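Local coordinates for protein laccase (Uncultured bacterium, PDB 4F7K) that probably oxidises phenolic and related substrates with molecular oxygen as a bacterial laccase of the multicopper oxidase family, at residues A[30-35]-A[114-119]. Sequence-based numbering, arbitrary orientation.
Sequences GGTPGP and GLYGPL
With OG1 of T32 turned opposite the backbone nitrogen (chi1 180°), the hydroxyl is delivered to the carbonyl of G114; with CG of Y116 lodged between its own backbone N and carbonyl carbon (chi1 68°), the phenol ring is laid beside P33. The threonine bond is short, T32 OG1 donating to G114 O over 2.6 Å, and it arrives in the carbonyl plane on a lone pair. The same oxygen also receives a weak bond from the amide of Y116, within the inverse gamma turn centred on L115. A nearly linear bond follows along the chain: G34 N gives its hydrogen to Y116 O at 2.7 Å, with an N-H...O angle of 175°. Here the 30-35 loop, running roughly alongside 114-119, illustrates how a non-regular segment can be led into a sheet. It links strand 23-28 to strand 37-40, the edge strand that pairs in parallel with 116-122 in one sheet of a cupredoxin-like domain, and the backbone bonding between P118 and L37 continues the pairing. The peptide bond before P33 is cis, and the proline CG reaches Y116 CE1 at 3.8 Å and Y116 OH at 3.7 Å, the pyrrolidine and the phenol running alongside each other in the same direction. Were Y116 an alanine, the ring of P33 would probably lose its aromatic neighbour and a gap would open beside it. Further on, P118 CD packs 3.6 Å from G34 O, an oxygen that takes part in a hydrogen bond with a glycerol molecule, most likely picked up during crystallisation. Strand 131-140 borders this region through M136, touched by both P33 and P118, while P35 O accepts a hydrogen bond from the hydroxyl of Y101 on strand 97-103.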
ATOM      1  N   GLY A  30     -11.239 -15.506   7.413  1.00 29.84           N
ATOM      2  CA  GLY A  30     -10.824 -16.906   7.154  1.00 29.37           C
ATOM      3  C   GLY A  30      -9.536 -16.996   6.338  1.00 29.17           C
ATOM      4  O   GLY A  30      -9.127 -18.088   5.972  1.00 27.86           O
ATOM      5  N   GLY A  31      -8.886 -15.852   6.058  1.00 28.25           N
ATOM      6  CA  GLY A  31      -7.639 -15.860   5.233  1.00 26.95           C
ATOM      7  C   GLY A  31      -6.738 -14.655   5.433  1.00 26.92           C
ATOM      8  O   GLY A  31      -7.117 -13.701   6.110  1.00 27.32           O
ATOM      9  N   THR A  32      -5.529 -14.726   4.877  1.00 26.51           N
ATOM     10  CA  THR A  32      -4.657 -13.575   4.695  1.00 26.42           C
ATOM     11  C   THR A  32      -3.915 -13.707   3.346  1.00 26.15           C
ATOM     12  O   THR A  32      -3.424 -14.765   3.021  1.00 26.97           O
ATOM     13  CB  THR A  32      -3.661 -13.328   5.848  1.00 26.69           C
ATOM     14  OG1 THR A  32      -2.869 -12.171   5.525  1.00 29.89           O
ATOM     15  CG2 THR A  32      -2.730 -14.486   6.062  1.00 25.99           C
ATOM     16  N   PRO A  33      -3.911 -12.662   2.520  1.00 25.46           N
ATOM     17  CA  PRO A  33      -4.558 -11.367   2.656  1.00 26.07           C
ATOM     18  C   PRO A  33      -6.044 -11.452   2.954  1.00 26.42           C
ATOM     19  O   PRO A  33      -6.684 -12.415   2.596  1.00 25.48           O
ATOM     20  CB  PRO A  33      -4.345 -10.711   1.269  1.00 25.53           C
ATOM     21  CG  PRO A  33      -3.053 -11.334   0.791  1.00 28.71           C
ATOM     22  CD  PRO A  33      -3.144 -12.775   1.272  1.00 26.53           C
ATOM     23  N   GLY A  34      -6.601 -10.416   3.586  1.00 27.27           N
ATOM     24  CA  GLY A  34      -8.061 -10.354   3.701  1.00 26.15           C
ATOM     25  C   GLY A  34      -8.716 -10.153   2.334  1.00 27.90           C
ATOM     26  O   GLY A  34      -8.013  -9.931   1.298  1.00 26.24           O
ATOM     27  N   PRO A  35     -10.064 -10.185   2.316  1.00 28.23           N
ATOM     28  CA  PRO A  35     -10.876  -9.975   1.124  1.00 29.47           C
ATOM     29  C   PRO A  35     -10.568  -8.658   0.415  1.00 29.61           C
ATOM     30  O   PRO A  35     -10.206  -7.692   1.082  1.00 29.83           O
ATOM     31  CB  PRO A  35     -12.310  -9.891   1.689  1.00 30.42           C
ATOM     32  CG  PRO A  35     -12.105  -9.383   3.114  1.00 29.78           C
ATOM     33  CD  PRO A  35     -10.864 -10.099   3.558  1.00 28.53           C
ATOM     34  N   GLY A 114      -0.538 -10.625   9.331  1.00 27.19           N
ATOM     35  CA  GLY A 114      -1.507 -11.042   8.317  1.00 25.40           C
ATOM     36  C   GLY A 114      -2.723 -10.152   8.163  1.00 24.89           C
ATOM     37  O   GLY A 114      -3.602 -10.421   7.324  1.00 23.87           O
ATOM     38  N   LEU A 115      -2.790  -9.105   8.980  1.00 23.98           N
ATOM     39  CA  LEU A 115      -4.019  -8.306   9.123  1.00 24.19           C
ATOM     40  C   LEU A 115      -3.982  -7.174   8.106  1.00 23.16           C
ATOM     41  O   LEU A 115      -3.757  -6.037   8.443  1.00 23.00           O
ATOM     42  CB  LEU A 115      -4.161  -7.731  10.545  1.00 24.07           C
ATOM     43  CG  LEU A 115      -4.561  -8.702  11.674  1.00 26.88           C
ATOM     44  CD1 LEU A 115      -4.553  -8.040  13.023  1.00 26.84           C
ATOM     45  CD2 LEU A 115      -5.940  -9.297  11.402  1.00 28.79           C
ATOM     46  N   TYR A 116      -4.162  -7.520   6.840  1.00 23.01           N
ATOM     47  CA  TYR A 116      -4.233  -6.538   5.805  1.00 21.90           C
ATOM     48  C   TYR A 116      -4.965  -7.153   4.617  1.00 22.83           C
ATOM     49  O   TYR A 116      -5.192  -8.393   4.575  1.00 20.56           O
ATOM     50  CB  TYR A 116      -2.838  -6.129   5.351  1.00 21.56           C
ATOM     51  CG  TYR A 116      -2.117  -7.240   4.623  1.00 24.87           C
ATOM     52  CD1 TYR A 116      -2.136  -7.332   3.234  1.00 22.05           C
ATOM     53  CD2 TYR A 116      -1.428  -8.223   5.349  1.00 25.38           C
ATOM     54  CE1 TYR A 116      -1.439  -8.349   2.586  1.00 22.18           C
ATOM     55  CE2 TYR A 116      -0.773  -9.256   4.726  1.00 23.83           C
ATOM     56  CZ  TYR A 116      -0.745  -9.292   3.356  1.00 26.00           C
ATOM     57  OH  TYR A 116      -0.051 -10.305   2.768  1.00 25.61           O
ATOM     58  N   GLY A 117      -5.308  -6.267   3.672  1.00 21.86           N
ATOM     59  CA  GLY A 117      -5.819  -6.640   2.378  1.00 24.35           C
ATOM     60  C   GLY A 117      -5.961  -5.402   1.480  1.00 25.95           C
ATOM     61  O   GLY A 117      -5.681  -4.258   1.904  1.00 26.29           O
ATOM     62  N   PRO A 118      -6.400  -5.628   0.241  1.00 26.85           N
ATOM     63  CA  PRO A 118      -6.518  -4.598  -0.750  1.00 27.55           C
ATOM     64  C   PRO A 118      -7.902  -3.960  -0.769  1.00 28.85           C
ATOM     65  O   PRO A 118      -8.930  -4.603  -0.485  1.00 28.37           O
ATOM     66  CB  PRO A 118      -6.250  -5.348  -2.046  1.00 27.37           C
ATOM     67  CG  PRO A 118      -6.794  -6.721  -1.777  1.00 27.71           C
ATOM     68  CD  PRO A 118      -6.628  -6.977  -0.329  1.00 26.34           C
ATOM     69  N   LEU A 119      -7.898  -2.673  -1.085  1.00 30.72           N
ATOM     70  CA  LEU A 119      -9.108  -1.894  -1.244  1.00 31.84           C
ATOM     71  C   LEU A 119      -9.045  -1.222  -2.617  1.00 33.25           C
ATOM     72  O   LEU A 119      -8.198  -0.369  -2.852  1.00 32.77           O
ATOM     73  CB  LEU A 119      -9.233  -0.849  -0.117  1.00 32.08           C
ATOM     74  CG  LEU A 119     -10.553  -0.052  -0.050  1.00 34.91           C
ATOM     75  CD1 LEU A 119     -10.888   0.339   1.364  1.00 36.94           C
ATOM     76  CD2 LEU A 119     -10.559   1.183  -0.951  1.00 35.05           C
TER